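Local coordinates for putative polysaccharide binding proteins (DUF1812) (PDB 3GF8), which is of uncertain function but, as a FimB/Mfa2-family lipoprotein with a fimbrillin-like fold, probably takes part in fimbrial assembly at the outer membrane, at residues A[236-245]-A[269-279]. Numbering follows the deposited sequence. Where two conformers were deposited one is given.
Sequences VFDINLIDYL and IIFFLSESWLA
W277, carried on the type I turn S274–W277 with a left-handed backbone, lays its indole over the side chain of V236. The V236 methyl CG2 sits 3.7 Å from the centroid of the six-membered indole ring, almost exactly on its normal: a CH-pi contact. A water lies between V236 O and W277 O; it donates to W277 O, while its link to V236 O is too short to be trusted. F237, its CG anti to the backbone N (chi1 -161°), sends its ring in between W277 and the side chains of F271 and L273. W277 O lies at the ring's edge, 3.3 Å from F237 CD1, and L273 CD2 approaches F237 CE1 to 3.6 Å. The far end of the same ring turns its edge to the face of F271 in an offset edge-to-face pair, centroids 5.5 Å apart and planes at 80°. Y244 brings CD2 to the edge of F271, 4.1 Å from CE2, while L245 CD2 meets I269 CD1 at 4.0 Å. An alanine in place of W277 would probably leave V236 CG2 without its aromatic cover and F237 CB without its contact with CE3 of the indole, opening a gap at this end of the core. The contact is sandwich-like packing in a fold of the transthyretin clan: strand 235-240, bulged at V236 and F237 against L227 of strand 224-229, and helix 241-246 face strand 266-273, which pairs with strands 139-158 and 279-284; F156 and I282 of these two strands also pack on F271.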
ATOM      1  N   VAL A 236      10.235  -6.078  23.410  1.00 31.37           N
ATOM      2  CA  VAL A 236       9.179  -6.134  24.429  1.00 29.26           C
ATOM      3  C   VAL A 236       7.808  -6.432  23.860  1.00 30.60           C
ATOM      4  O   VAL A 236       6.875  -6.678  24.617  1.00 31.73           O
ATOM      5  CB  VAL A 236       9.093  -4.811  25.226  1.00 29.08           C
ATOM      6  CG1 VAL A 236      10.395  -4.602  26.030  1.00 25.02           C
ATOM      7  CG2 VAL A 236       8.842  -3.636  24.297  1.00 28.83           C
ATOM      8  N   PHE A 237       7.673  -6.383  22.535  1.00 29.20           N
ATOM      9  CA  PHE A 237       6.385  -6.566  21.862  1.00 28.13           C
ATOM     10  C   PHE A 237       6.654  -7.027  20.434  1.00 29.01           C
ATOM     11  O   PHE A 237       7.445  -6.430  19.703  1.00 27.76           O
ATOM     12  CB  PHE A 237       5.603  -5.261  21.861  1.00 28.89           C
ATOM     13  CG  PHE A 237       4.103  -5.402  21.607  1.00 28.48           C
ATOM     14  CD1 PHE A 237       3.286  -6.074  22.499  1.00 32.34           C
ATOM     15  CD2 PHE A 237       3.507  -4.767  20.523  1.00 30.19           C
ATOM     16  CE1 PHE A 237       1.904  -6.141  22.292  1.00 25.86           C
ATOM     17  CE2 PHE A 237       2.117  -4.829  20.313  1.00 27.48           C
ATOM     18  CZ  PHE A 237       1.329  -5.519  21.185  1.00 32.31           C
ATOM     19  N   ASP A 238       5.983  -8.098  20.037  1.00 28.23           N
ATOM     20  CA  ASP A 238       6.256  -8.715  18.766  1.00 27.89           C
ATOM     21  C   ASP A 238       5.024  -9.450  18.312  1.00 28.58           C
ATOM     22  O   ASP A 238       4.850 -10.599  18.671  1.00 26.30           O
ATOM     23  CB  ASP A 238       7.456  -9.657  18.873  1.00 26.85           C
ATOM     24  CG  ASP A 238       7.948 -10.119  17.503  1.00 29.84           C
ATOM     25  OD1 ASP A 238       7.262  -9.873  16.488  1.00 34.93           O
ATOM     26  OD2 ASP A 238       9.025 -10.737  17.435  1.00 27.94           O
ATOM     27  N   ILE A 239       4.188  -8.778  17.512  1.00 27.81           N
ATOM     28  CA  ILE A 239       2.904  -9.337  17.123  1.00 26.52           C
ATOM     29  C   ILE A 239       2.756  -9.434  15.615  1.00 28.59           C
ATOM     30  O   ILE A 239       3.536  -8.856  14.822  1.00 29.76           O
ATOM     31  CB  ILE A 239       1.695  -8.618  17.813  1.00 28.42           C
ATOM     32  CG1 ILE A 239       1.614  -7.116  17.492  1.00 29.26           C
ATOM     33  CG2 ILE A 239       1.821  -8.750  19.324  1.00 26.21           C
ATOM     34  CD1 ILE A 239       0.845  -6.766  16.261  1.00 23.67           C
ATOM     35  N   ASN A 240       1.772 -10.227  15.216  1.00 29.06           N
ATOM     36  CA  ASN A 240       1.492 -10.452  13.815  1.00 27.62           C
ATOM     37  C   ASN A 240       0.385  -9.486  13.490  1.00 27.79           C
ATOM     38  O   ASN A 240      -0.779  -9.673  13.859  1.00 26.98           O
ATOM     39  CB  ASN A 240       1.111 -11.914  13.582  1.00 28.55           C
ATOM     40  CG  ASN A 240       0.689 -12.195  12.163  1.00 30.06           C
ATOM     41  OD1 ASN A 240       0.372 -11.290  11.401  1.00 28.47           O
ATOM     42  ND2 ASN A 240       0.665 -13.467  11.802  1.00 29.81           N
ATOM     43  N   LEU A 241       0.781  -8.392  12.852  1.00 27.09           N
ATOM     44  CA  LEU A 241      -0.115  -7.331  12.541  1.00 27.26           C
ATOM     45  C   LEU A 241      -1.206  -7.818  11.589  1.00 28.01           C
ATOM     46  O   LEU A 241      -2.369  -7.405  11.693  1.00 25.71           O
ATOM     47  CB  LEU A 241       0.687  -6.192  11.894  1.00 28.97           C
ATOM     48  CG  LEU A 241      -0.074  -4.917  11.578  1.00 30.17           C
ATOM     49  CD1 LEU A 241      -0.625  -4.338  12.854  1.00 25.72           C
ATOM     50  CD2 LEU A 241       0.837  -3.903  10.831  1.00 22.76           C
ATOM     51  N   ILE A 242      -0.845  -8.664  10.629  1.00 27.98           N
ATOM     52  CA  ILE A 242      -1.863  -9.141   9.698  1.00 27.83           C
ATOM     53  C   ILE A 242      -2.939  -9.891  10.481  1.00 30.03           C
ATOM     54  O   ILE A 242      -4.135  -9.755  10.234  1.00 26.98           O
ATOM     55  CB  ILE A 242      -1.319 -10.103   8.651  1.00 26.37           C
ATOM     56  CG1 ILE A 242      -0.221  -9.436   7.798  1.00 28.45           C
ATOM     57  CG2 ILE A 242      -2.512 -10.644   7.796  1.00 20.70           C
ATOM     58  CD1 ILE A 242      -0.623  -8.102   7.087  1.00 20.11           C
ATOM     59  N   ASP A 243      -2.489 -10.707  11.427  1.00 31.09           N
ATOM     60  CA  ASP A 243      -3.402 -11.477  12.248  1.00 32.24           C
ATOM     61  C   ASP A 243      -4.295 -10.625  13.149  1.00 30.11           C
ATOM     62  O   ASP A 243      -5.476 -10.906  13.325  1.00 29.85           O
ATOM     63  CB  ASP A 243      -2.623 -12.438  13.108  1.00 32.69           C
ATOM     64  CG  ASP A 243      -3.321 -13.686  13.256  1.00 39.80           C
ATOM     65  OD1 ASP A 243      -3.366 -14.403  12.242  1.00 49.74           O
ATOM     66  OD2 ASP A 243      -3.868 -13.929  14.354  1.00 61.17           O
ATOM     67  N   TYR A 244      -3.716  -9.590  13.729  1.00 28.93           N
ATOM     68  CA  TYR A 244      -4.500  -8.642  14.517  1.00 30.16           C
ATOM     69  C   TYR A 244      -5.535  -7.941  13.649  1.00 31.15           C
ATOM     70  O   TYR A 244      -6.648  -7.707  14.094  1.00 31.84           O
ATOM     71  CB  TYR A 244      -3.583  -7.633  15.221  1.00 30.28           C
ATOM     72  CG  TYR A 244      -3.015  -8.139  16.548  1.00 28.72           C
ATOM     73  CD1 TYR A 244      -2.473  -9.406  16.658  1.00 29.08           C
ATOM     74  CD2 TYR A 244      -3.026  -7.338  17.672  1.00 33.34           C
ATOM     75  CE1 TYR A 244      -1.962  -9.843  17.822  1.00 33.15           C
ATOM     76  CE2 TYR A 244      -2.525  -7.784  18.870  1.00 28.07           C
ATOM     77  CZ  TYR A 244      -2.001  -9.024  18.939  1.00 29.11           C
ATOM     78  OH  TYR A 244      -1.493  -9.462  20.120  1.00 25.56           O
ATOM     79  N   LEU A 245      -5.179  -7.608  12.407  1.00 30.72           N
ATOM     80  CA  LEU A 245      -6.151  -6.971  11.528  1.00 30.12           C
ATOM     81  C   LEU A 245      -7.187  -7.996  11.039  1.00 29.88           C
ATOM     82  O   LEU A 245      -8.355  -7.664  10.912  1.00 25.62           O
ATOM     83  CB  LEU A 245      -5.461  -6.254  10.359  1.00 30.53           C
ATOM     84  CG  LEU A 245      -4.684  -4.986  10.756  1.00 33.50           C
ATOM     85  CD1 LEU A 245      -3.866  -4.523   9.611  1.00 22.34           C
ATOM     86  CD2 LEU A 245      -5.587  -3.890  11.215  1.00 25.16           C
ATOM     87  N   ILE A 269      -4.346   2.594  15.068  1.00 27.16           N
ATOM     88  CA  ILE A 269      -4.456   1.536  16.043  1.00 26.01           C
ATOM     89  C   ILE A 269      -3.874   1.981  17.363  1.00 25.96           C
ATOM     90  O   ILE A 269      -2.685   2.344  17.441  1.00 24.94           O
ATOM     91  CB  ILE A 269      -3.712   0.282  15.562  1.00 29.05           C
ATOM     92  CG1 ILE A 269      -4.119  -0.045  14.105  1.00 29.64           C
ATOM     93  CG2 ILE A 269      -3.930  -0.875  16.560  1.00 28.10           C
ATOM     94  CD1 ILE A 269      -3.607  -1.383  13.611  1.00 26.74           C
ATOM     95  N   ILE A 270      -4.711   1.991  18.399  1.00 27.56           N
ATOM     96  CA  ILE A 270      -4.234   2.063  19.768  1.00 27.66           C
ATOM     97  C   ILE A 270      -4.132   0.651  20.376  1.00 28.19           C
ATOM     98  O   ILE A 270      -5.107  -0.097  20.374  1.00 27.18           O
ATOM     99  CB  ILE A 270      -5.147   2.869  20.687  1.00 30.84           C
ATOM    100  CG1 ILE A 270      -5.582   4.193  20.052  1.00 35.84           C
ATOM    101  CG2 ILE A 270      -4.399   3.195  21.944  1.00 26.95           C
ATOM    102  CD1 ILE A 270      -4.443   5.063  19.656  1.00 41.48           C
ATOM    103  N   PHE A 271      -2.958   0.310  20.911  1.00 26.68           N
ATOM    104  CA  PHE A 271      -2.799  -0.822  21.809  1.00 28.98           C
ATOM    105  C   PHE A 271      -2.918  -0.415  23.274  1.00 28.08           C
ATOM    106  O   PHE A 271      -2.241   0.531  23.751  1.00 27.29           O
ATOM    107  CB  PHE A 271      -1.441  -1.482  21.591  1.00 32.47           C
ATOM    108  CG  PHE A 271      -1.244  -1.974  20.195  1.00 33.77           C
ATOM    109  CD1 PHE A 271      -0.856  -1.106  19.204  1.00 33.83           C
ATOM    110  CD2 PHE A 271      -1.452  -3.296  19.880  1.00 33.41           C
ATOM    111  CE1 PHE A 271      -0.686  -1.537  17.929  1.00 35.33           C
ATOM    112  CE2 PHE A 271      -1.276  -3.736  18.599  1.00 32.26           C
ATOM    113  CZ  PHE A 271      -0.898  -2.855  17.624  1.00 34.64           C
ATOM    114  N   PHE A 272      -3.786  -1.143  23.975  1.00 24.61           N
ATOM    115  CA  PHE A 272      -3.970  -1.023  25.406  1.00 24.93           C
ATOM    116  C   PHE A 272      -3.295  -2.220  26.042  1.00 26.22           C
ATOM    117  O   PHE A 272      -3.761  -3.358  25.892  1.00 25.80           O
ATOM    118  CB  PHE A 272      -5.452  -0.974  25.761  1.00 24.61           C
ATOM    119  CG  PHE A 272      -6.118   0.241  25.244  1.00 27.93           C
ATOM    120  CD1 PHE A 272      -6.503   0.314  23.917  1.00 25.41           C
ATOM    121  CD2 PHE A 272      -6.277   1.346  26.050  1.00 31.42           C
ATOM    122  CE1 PHE A 272      -7.079   1.464  23.424  1.00 34.62           C
ATOM    123  CE2 PHE A 272      -6.844   2.506  25.560  1.00 32.96           C
ATOM    124  CZ  PHE A 272      -7.248   2.567  24.256  1.00 28.10           C
ATOM    125  N   LEU A 273      -2.183  -1.967  26.722  1.00 25.81           N
ATOM    126  CA  LEU A 273      -1.300  -3.048  27.163  1.00 27.51           C
ATOM    127  C   LEU A 273      -1.342  -3.267  28.658  1.00 24.73           C
ATOM    128  O   LEU A 273      -1.622  -2.349  29.448  1.00 22.43           O
ATOM    129  CB  LEU A 273       0.126  -2.729  26.788  1.00 28.84           C
ATOM    130  CG  LEU A 273       0.327  -2.441  25.320  1.00 30.32           C
ATOM    131  CD1 LEU A 273       1.557  -1.634  25.167  1.00 25.87           C
ATOM    132  CD2 LEU A 273       0.439  -3.774  24.624  1.00 24.53           C
ATOM    133  N   SER A 274      -1.058  -4.505  29.027  1.00 24.11           N
ATOM    134  CA  SER A 274      -0.814  -4.845  30.404  1.00 25.59           C
ATOM    135  C   SER A 274       0.590  -4.345  30.775  1.00 26.44           C
ATOM    136  O   SER A 274       1.411  -3.997  29.910  1.00 23.53           O
ATOM    137  CB  SER A 274      -0.907  -6.359  30.609  1.00 25.18           C
ATOM    138  OG  SER A 274       0.226  -7.040  30.086  1.00 24.80           O
ATOM    139  N   GLU A 275       0.853  -4.363  32.064  1.00 27.02           N
ATOM    140  CA  GLU A 275       2.216  -4.189  32.581  1.00 31.86           C
ATOM    141  C   GLU A 275       3.229  -5.151  32.003  1.00 30.33           C
ATOM    142  O   GLU A 275       4.404  -4.865  32.006  1.00 33.29           O
ATOM    143  CB  GLU A 275       2.231  -4.364  34.098  1.00 29.94           C
ATOM    144  CG  GLU A 275       1.444  -3.317  34.820  1.00 40.33           C
ATOM    145  CD  GLU A 275       1.860  -3.172  36.280  1.00 54.13           C
ATOM    146  OE1 GLU A 275       2.578  -4.072  36.802  1.00 52.72           O
ATOM    147  OE2 GLU A 275       1.469  -2.141  36.883  1.00 61.67           O
ATOM    148  N   SER A 276       2.785  -6.291  31.513  1.00 28.56           N
ATOM    149  CA  SER A 276       3.709  -7.266  30.997  1.00 29.33           C
ATOM    150  C   SER A 276       3.686  -7.278  29.470  1.00 27.51           C
ATOM    151  O   SER A 276       3.962  -8.298  28.869  1.00 23.42           O
ATOM    152  CB  SER A 276       3.389  -8.653  31.600  1.00 29.36           C
ATOM    153  OG  SER A 276       2.013  -8.965  31.473  1.00 39.79           O
ATOM    154  N   TRP A 277       3.378  -6.135  28.851  1.00 29.21           N
ATOM    155  CA  TRP A 277       3.383  -5.998  27.384  1.00 29.24           C
ATOM    156  C   TRP A 277       2.489  -6.959  26.615  1.00 28.70           C
ATOM    157  O   TRP A 277       2.818  -7.345  25.509  1.00 32.29           O
ATOM    158  CB  TRP A 277       4.810  -6.073  26.843  1.00 30.87           C
ATOM    159  CG  TRP A 277       5.528  -4.836  27.152  1.00 35.80           C
ATOM    160  CD1 TRP A 277       6.232  -4.570  28.267  1.00 34.14           C
ATOM    161  CD2 TRP A 277       5.535  -3.646  26.371  1.00 35.72           C
ATOM    162  NE1 TRP A 277       6.690  -3.280  28.237  1.00 36.37           N
ATOM    163  CE2 TRP A 277       6.290  -2.695  27.071  1.00 41.02           C
ATOM    164  CE3 TRP A 277       4.987  -3.298  25.138  1.00 38.08           C
ATOM    165  CZ2 TRP A 277       6.536  -1.417  26.578  1.00 39.81           C
ATOM    166  CZ3 TRP A 277       5.224  -2.020  24.649  1.00 43.16           C
ATOM    167  CH2 TRP A 277       5.993  -1.105  25.367  1.00 42.72           C
ATOM    168  N   LEU A 278       1.365  -7.340  27.209  1.00 28.04           N
ATOM    169  CA  LEU A 278       0.336  -8.129  26.533  0.50 27.35           C
ATOM    170  C   LEU A 278      -0.752  -7.145  26.106  1.00 26.45           C
ATOM    171  O   LEU A 278      -1.202  -6.340  26.926  1.00 28.19           O
ATOM    172  CB  LEU A 278      -0.213  -9.181  27.509  0.50 27.01           C
ATOM    173  CG  LEU A 278      -1.408 -10.094  27.225  0.50 29.37           C
ATOM    174  CD1 LEU A 278      -1.068 -11.134  26.142  0.50 36.02           C
ATOM    175  CD2 LEU A 278      -1.891 -10.790  28.549  0.50 19.91           C
ATOM    176  N   ALA A 279      -1.158  -7.206  24.841  1.00 24.17           N
ATOM    177  CA  ALA A 279      -2.300  -6.410  24.355  1.00 24.89           C
ATOM    178  C   ALA A 279      -3.624  -6.951  24.918  1.00 24.86           C
ATOM    179  O   ALA A 279      -4.007  -8.114  24.696  1.00 26.56           O
ATOM    180  CB  ALA A 279      -2.335  -6.366  22.822  1.00 24.16           C
TER
HETATM  181  O   HOH W   1       5.220  -8.471  24.543  1.00 45.12           O